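Local coordinates for protein putative rhamnosidase (PDB 3W5M) that hydrolyses terminal non-reducing alpha-L-rhamnose from rhamnosides, including citrus flavonoids and gum arabic, and binds L-rhamnose through a calcium-dependent carbohydrate-binding module, at residues D718-V723 with L778-A783; L770-A775 with P784-F789. One frame throughout, in Å; residues are numbered along the deposited sequence.

Interaction 1: D718-V723 with L778-A783; sequences DALPSV and LGKDAA
The Schellman turn that closes helix 756-777 sets Leu778 and Lys780 against one methyl group of Leu720, on the neighbouring helix 713-732. Gly779, with a positive phi of 65°, ends the helix between these two residues. Leu720 CD2 is shared: it lies 4.0 Å from Leu778 CD1, and its approach to Lys780 CD is 3.7 Å. Leu720 places its branch there by holding CG anti to the backbone N (chi1 -167°); the leucine and each of its partners lie alongside, pointing opposite ways. Lys780 contributes carbon rather than charge. Its chain runs extended as far as CE and bends only at chi4, and it is the CD methylene that rests on the leucine, on the solvent-facing side of the patch. No hydrogen bond crosses the contact. Polar order stays within each segment: Ala719 O takes both Val723 N and Ser722 OG, in a stretch of helix kinked at Pro721 and Ser722. In the loop, Asp781 OD1 caps the start of helix 783-800 through a weak bond from Ala783 N, at 3.3 Å. Leu720 also packs on Met774, so the hydrophobic strip continues onto the body of helix 756-777. The Schellman end and the Asp781 cap bound the short loop joining helices 756-777 and 783-800, one of the helical hairpins of the (alpha/alpha)6-barrel domain.

Interaction 2: L770-A775 with P784-F789; sequences LAARMA and PYTDLF
Tyr785 lies along a small-residue strip formed by Ala771, Ala772 and Ala775, and this is the tight side of the contact. Ala771 CB sits over one face of the Tyr785 ring, 4.0 Å from its centroid and only 13° off the normal, a CH-pi contact. Ala775 CB meets the same ring at its edge, near the plane, 3.9 Å from Tyr785 CD2. Lower on the side chain, Tyr785 CB packs 3.7 Å from Ala772 CB, and the backbone is close as well: Ala771 O is 3.6 Å from Tyr785 CD2. With CG anti to its own carbonyl carbon (chi1 -58°), the tyrosine lays its ring alongside the face of helix 756-777 that carries Ala771, Ala772 and Ala775. Helices 756-777 and 783-800 run here as an antiparallel hairpin of the (alpha/alpha)6-barrel, their local axes 8.1 Å apart at an angle of 160°, a spacing consistent with methyl-sized side chains on one partner. At the far end of the ring, Tyr785 OH is hydrogen-bonded to His724 ND1 of helix 713-732, which ties the phenol to a third helix. Replacing Tyr785 by alanine is likely to open a gap beside Ala771 and Ala775 and to leave His724 without this hydroxyl partner. Thr786 forms the solvent-facing margin, where little surface is buried: it touches through one atom, OG1, 3.4 Å from Ala772 CB, and the hydroxyl is weakly bonded to Ala782 O, one turn back. Farther along, exposed Asp787 forms a salt bridge with Arg791.

Overall arrangement
Both contacts involve helix 756-777 or the turn at its end, but they differ in depth. Interaction 2 is the more buried, with aromatic packing between two consecutive antiparallel helices. Interaction 1 is smaller and only partly buried, with aliphatic packing toward the protein surface, and it ties the loop after helix 756-777 to helix 713-732. Neither has a hydrogen bond between its own segments. Their centres are 8 Å apart and they meet directly: Lys780 N probably bonds to Ala775 O, Ala782 packs on Ala775, and Val723 lies against Ala771. Helix 756-777 is thus packed by both helix 713-732 and helix 783-800, away from the annotated sugar and calcium sites.

Interaction 1: D718-V723 with L778-A783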
loop_
_atom_site.group_PDB
_atom_site.type_symbol
_atom_site.label_atom_id
_atom_site.label_comp_id
_atom_site.label_asym_id
_atom_site.label_seq_id
_atom_site.Cartn_x
_atom_site.Cartn_y
_atom_site.Cartn_z
ATOM N N ASP A 718 10.974 -18.793 -8.160
ATOM C CA ASP A 718 10.965 -17.544 -8.892
ATOM C C ASP A 718 11.950 -16.517 -8.319
ATOM O O ASP A 718 12.347 -15.603 -9.025
ATOM C CB ASP A 718 9.537 -16.946 -8.889
ATOM C CG ASP A 718 8.576 -17.708 -9.800
ATOM O OD1 ASP A 718 9.016 -18.505 -10.666
ATOM O OD2 ASP A 718 7.349 -17.501 -9.660
ATOM N N ALA A 719 12.339 -16.692 -7.051
ATOM C CA ALA A 719 13.204 -15.746 -6.324
ATOM C C ALA A 719 14.666 -16.164 -6.449
ATOM O O ALA A 719 15.550 -15.318 -6.481
ATOM C CB ALA A 719 12.816 -15.695 -4.848
ATOM N N LEU A 720 14.921 -17.463 -6.572
ATOM C CA LEU A 720 16.318 -17.930 -6.416
ATOM C C LEU A 720 17.359 -17.290 -7.368
ATOM O O LEU A 720 18.404 -16.878 -6.887
ATOM C CB LEU A 720 16.422 -19.477 -6.304
ATOM C CG LEU A 720 17.780 -20.024 -5.837
ATOM C CD1 LEU A 720 18.192 -19.488 -4.469
ATOM C CD2 LEU A 720 17.772 -21.553 -5.855
ATOM N N PRO A 721 17.066 -17.129 -8.685
ATOM C CA PRO A 721 18.034 -16.428 -9.566
ATOM C C PRO A 721 18.354 -14.975 -9.167
ATOM O O PRO A 721 19.512 -14.543 -9.262
ATOM C CB PRO A 721 17.359 -16.484 -10.946
ATOM C CG PRO A 721 16.427 -17.664 -10.848
ATOM C CD PRO A 721 15.906 -17.636 -9.451
ATOM N N SER A 722 17.348 -14.218 -8.720
ATOM C CA SER A 722 17.586 -12.841 -8.213
ATOM C C SER A 722 18.421 -12.867 -6.926
ATOM O O SER A 722 19.226 -11.971 -6.701
ATOM C CB SER A 722 16.268 -12.075 -7.975
ATOM O OG SER A 722 15.547 -12.632 -6.890
ATOM N N VAL A 723 18.235 -13.913 -6.116
ATOM C CA VAL A 723 18.977 -14.110 -4.865
ATOM C C VAL A 723 20.463 -14.374 -5.205
ATOM O O VAL A 723 21.343 -13.753 -4.617
ATOM C CB VAL A 723 18.367 -15.250 -4.019
ATOM C CG1 VAL A 723 19.299 -15.693 -2.883
ATOM C CG2 VAL A 723 17.023 -14.810 -3.432
ATOM N N LEU A 778 14.377 -26.843 -3.039
ATOM C CA LEU A 778 14.084 -27.018 -4.465
ATOM C C LEU A 778 14.822 -28.202 -5.098
ATOM O O LEU A 778 14.727 -28.389 -6.306
ATOM C CB LEU A 778 14.434 -25.751 -5.243
ATOM C CG LEU A 778 13.616 -24.497 -4.905
ATOM C CD1 LEU A 778 14.221 -23.274 -5.577
ATOM C CD2 LEU A 778 12.192 -24.695 -5.367
ATOM N N GLY A 779 15.568 -28.969 -4.294
ATOM C CA GLY A 779 16.382 -30.092 -4.799
ATOM C C GLY A 779 17.503 -29.649 -5.719
ATOM O O GLY A 779 17.933 -30.398 -6.578
ATOM N N LYS A 780 17.974 -28.418 -5.550
ATOM C CA LYS A 780 19.092 -27.903 -6.325
ATOM C C LYS A 780 20.383 -28.127 -5.535
ATOM O O LYS A 780 20.339 -28.558 -4.382
ATOM C CB LYS A 780 18.898 -26.417 -6.629
ATOM C CG LYS A 780 17.822 -26.119 -7.663
ATOM C CD LYS A 780 17.780 -24.632 -7.974
ATOM C CE LYS A 780 16.832 -24.336 -9.129
ATOM N NZ LYS A 780 17.512 -24.315 -10.456
ATOM N N ASP A 781 21.519 -27.827 -6.157
ATOM C CA ASP A 781 22.826 -27.991 -5.509
ATOM C C ASP A 781 23.133 -26.844 -4.525
ATOM O O ASP A 781 23.401 -25.716 -4.939
ATOM C CB ASP A 781 23.932 -28.102 -6.562
ATOM C CG ASP A 781 25.319 -28.294 -5.945
ATOM O OD1 ASP A 781 25.407 -28.807 -4.800
ATOM O OD2 ASP A 781 26.318 -27.927 -6.612
ATOM N N ALA A 782 23.136 -27.157 -3.234
ATOM C CA ALA A 782 23.246 -26.135 -2.192
ATOM C C ALA A 782 24.688 -25.857 -1.783
ATOM O O ALA A 782 24.942 -24.860 -1.112
ATOM C CB ALA A 782 22.429 -26.529 -0.971
ATOM N N ALA A 783 25.620 -26.720 -2.196
ATOM C CA ALA A 783 27.015 -26.652 -1.712
ATOM C C ALA A 783 27.701 -25.300 -1.912
ATOM O O ALA A 783 28.324 -24.809 -0.963
ATOM C CB ALA A 783 27.872 -27.816 -2.246
#

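Interaction 2: L770-A775 with P784-F789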
loop_
_atom_site.group_PDB
_atom_site.type_symbol
_atom_site.label_atom_id
_atom_site.label_comp_id
_atom_site.label_asym_id
_atom_site.label_seq_id
_atom_site.Cartn_x
_atom_site.Cartn_y
_atom_site.Cartn_z
ATOM N N LEU A 770 20.144 -18.445 3.828
ATOM C CA LEU A 770 18.821 -18.674 3.282
ATOM C C LEU A 770 18.873 -19.208 1.867
ATOM O O LEU A 770 18.061 -20.077 1.500
ATOM C CB LEU A 770 17.971 -17.407 3.348
ATOM C CG LEU A 770 17.530 -16.939 4.727
ATOM C CD1 LEU A 770 16.553 -15.769 4.547
ATOM C CD2 LEU A 770 16.947 -18.046 5.598
ATOM N N ALA A 771 19.804 -18.702 1.057
ATOM C CA ALA A 771 19.915 -19.206 -0.303
ATOM C C ALA A 771 20.225 -20.720 -0.301
ATOM O O ALA A 771 19.698 -21.458 -1.135
ATOM C CB ALA A 771 20.947 -18.428 -1.101
ATOM N N ALA A 772 21.050 -21.184 0.648
ATOM C CA ALA A 772 21.335 -22.627 0.746
ATOM C C ALA A 772 20.083 -23.410 1.128
ATOM O O ALA A 772 19.845 -24.507 0.609
ATOM C CB ALA A 772 22.467 -22.910 1.742
ATOM N N ARG A 773 19.283 -22.844 2.025
ATOM C CA ARG A 773 18.046 -23.463 2.465
ATOM C C ARG A 773 17.067 -23.567 1.290
ATOM O O ARG A 773 16.405 -24.600 1.135
ATOM C CB ARG A 773 17.440 -22.698 3.644
ATOM C CG ARG A 773 18.255 -22.775 4.941
ATOM C CD ARG A 773 17.458 -22.193 6.097
ATOM N NE ARG A 773 18.282 -21.411 7.020
ATOM C CZ ARG A 773 17.785 -20.609 7.961
ATOM N NH1 ARG A 773 16.458 -20.482 8.114
ATOM N NH2 ARG A 773 18.612 -19.937 8.757
ATOM N N MET A 774 17.000 -22.517 0.466
ATOM C CA MET A 774 16.137 -22.503 -0.735
ATOM C C MET A 774 16.577 -23.553 -1.754
ATOM O O MET A 774 15.740 -24.307 -2.275
ATOM C CB MET A 774 16.160 -21.132 -1.420
ATOM C CG MET A 774 15.519 -20.026 -0.596
ATOM S SD MET A 774 15.522 -18.478 -1.519
ATOM C CE MET A 774 14.855 -17.359 -0.290
ATOM N N ALA A 775 17.883 -23.583 -2.051
ATOM C CA ALA A 775 18.439 -24.538 -3.013
ATOM C C ALA A 775 18.053 -25.936 -2.569
ATOM O O ALA A 775 17.632 -26.773 -3.392
ATOM C CB ALA A 775 19.961 -24.394 -3.099
ATOM N N PRO A 784 27.562 -24.668 -3.103
ATOM C CA PRO A 784 28.135 -23.326 -3.271
ATOM C C PRO A 784 27.651 -22.305 -2.236
ATOM O O PRO A 784 28.454 -21.522 -1.730
ATOM C CB PRO A 784 27.670 -22.917 -4.670
ATOM C CG PRO A 784 27.510 -24.198 -5.402
ATOM C CD PRO A 784 27.024 -25.188 -4.381
ATOM N N TYR A 785 26.348 -22.302 -1.932
ATOM C CA TYR A 785 25.797 -21.381 -0.946
ATOM C C TYR A 785 26.174 -21.733 0.485
ATOM O O TYR A 785 26.418 -20.851 1.311
ATOM C CB TYR A 785 24.273 -21.351 -1.051
ATOM C CG TYR A 785 23.751 -20.954 -2.407
ATOM C CD1 TYR A 785 24.226 -19.811 -3.054
ATOM C CD2 TYR A 785 22.744 -21.700 -3.031
ATOM C CE1 TYR A 785 23.735 -19.423 -4.297
ATOM C CE2 TYR A 785 22.239 -21.320 -4.274
ATOM C CZ TYR A 785 22.735 -20.180 -4.901
ATOM O OH TYR A 785 22.238 -19.804 -6.133
ATOM N N THR A 786 26.193 -23.022 0.791
ATOM C CA THR A 786 26.560 -23.447 2.124
ATOM C C THR A 786 28.013 -23.061 2.400
ATOM O O THR A 786 28.347 -22.612 3.508
ATOM C CB THR A 786 26.352 -24.960 2.308
ATOM O OG1 THR A 786 24.952 -25.240 2.204
ATOM C CG2 THR A 786 26.810 -25.397 3.684
ATOM N N ASP A 787 28.852 -23.250 1.392
ATOM C CA ASP A 787 30.269 -22.907 1.476
ATOM C C ASP A 787 30.457 -21.397 1.648
ATOM O O ASP A 787 31.278 -20.951 2.468
ATOM C CB ASP A 787 31.010 -23.403 0.228
ATOM C CG ASP A 787 32.419 -22.811 0.103
ATOM O OD1 ASP A 787 33.244 -23.019 1.019
ATOM O OD2 ASP A 787 32.694 -22.123 -0.908
ATOM N N LEU A 788 29.688 -20.614 0.886
ATOM C CA LEU A 788 29.702 -19.150 1.037
ATOM C C LEU A 788 29.327 -18.732 2.438
ATOM O O LEU A 788 30.008 -17.894 3.012
ATOM C CB LEU A 788 28.774 -18.469 0.027
ATOM C CG LEU A 788 28.674 -16.944 0.180
ATOM C CD1 LEU A 788 30.023 -16.248 -0.012
ATOM C CD2 LEU A 788 27.652 -16.384 -0.801
ATOM N N PHE A 789 28.226 -19.284 2.967
ATOM C CA PHE A 789 27.774 -19.031 4.338
ATOM C C PHE A 789 28.854 -19.345 5.366
ATOM O O PHE A 789 29.156 -18.497 6.215
ATOM C CB PHE A 789 26.497 -19.814 4.677
ATOM C CG PHE A 789 26.059 -19.681 6.112
ATOM C CD1 PHE A 789 25.899 -18.428 6.699
ATOM C CD2 PHE A 789 25.794 -20.810 6.875
ATOM C CE1 PHE A 789 25.480 -18.305 8.015
ATOM C CE2 PHE A 789 25.374 -20.698 8.197
ATOM C CZ PHE A 789 25.225 -19.439 8.776
#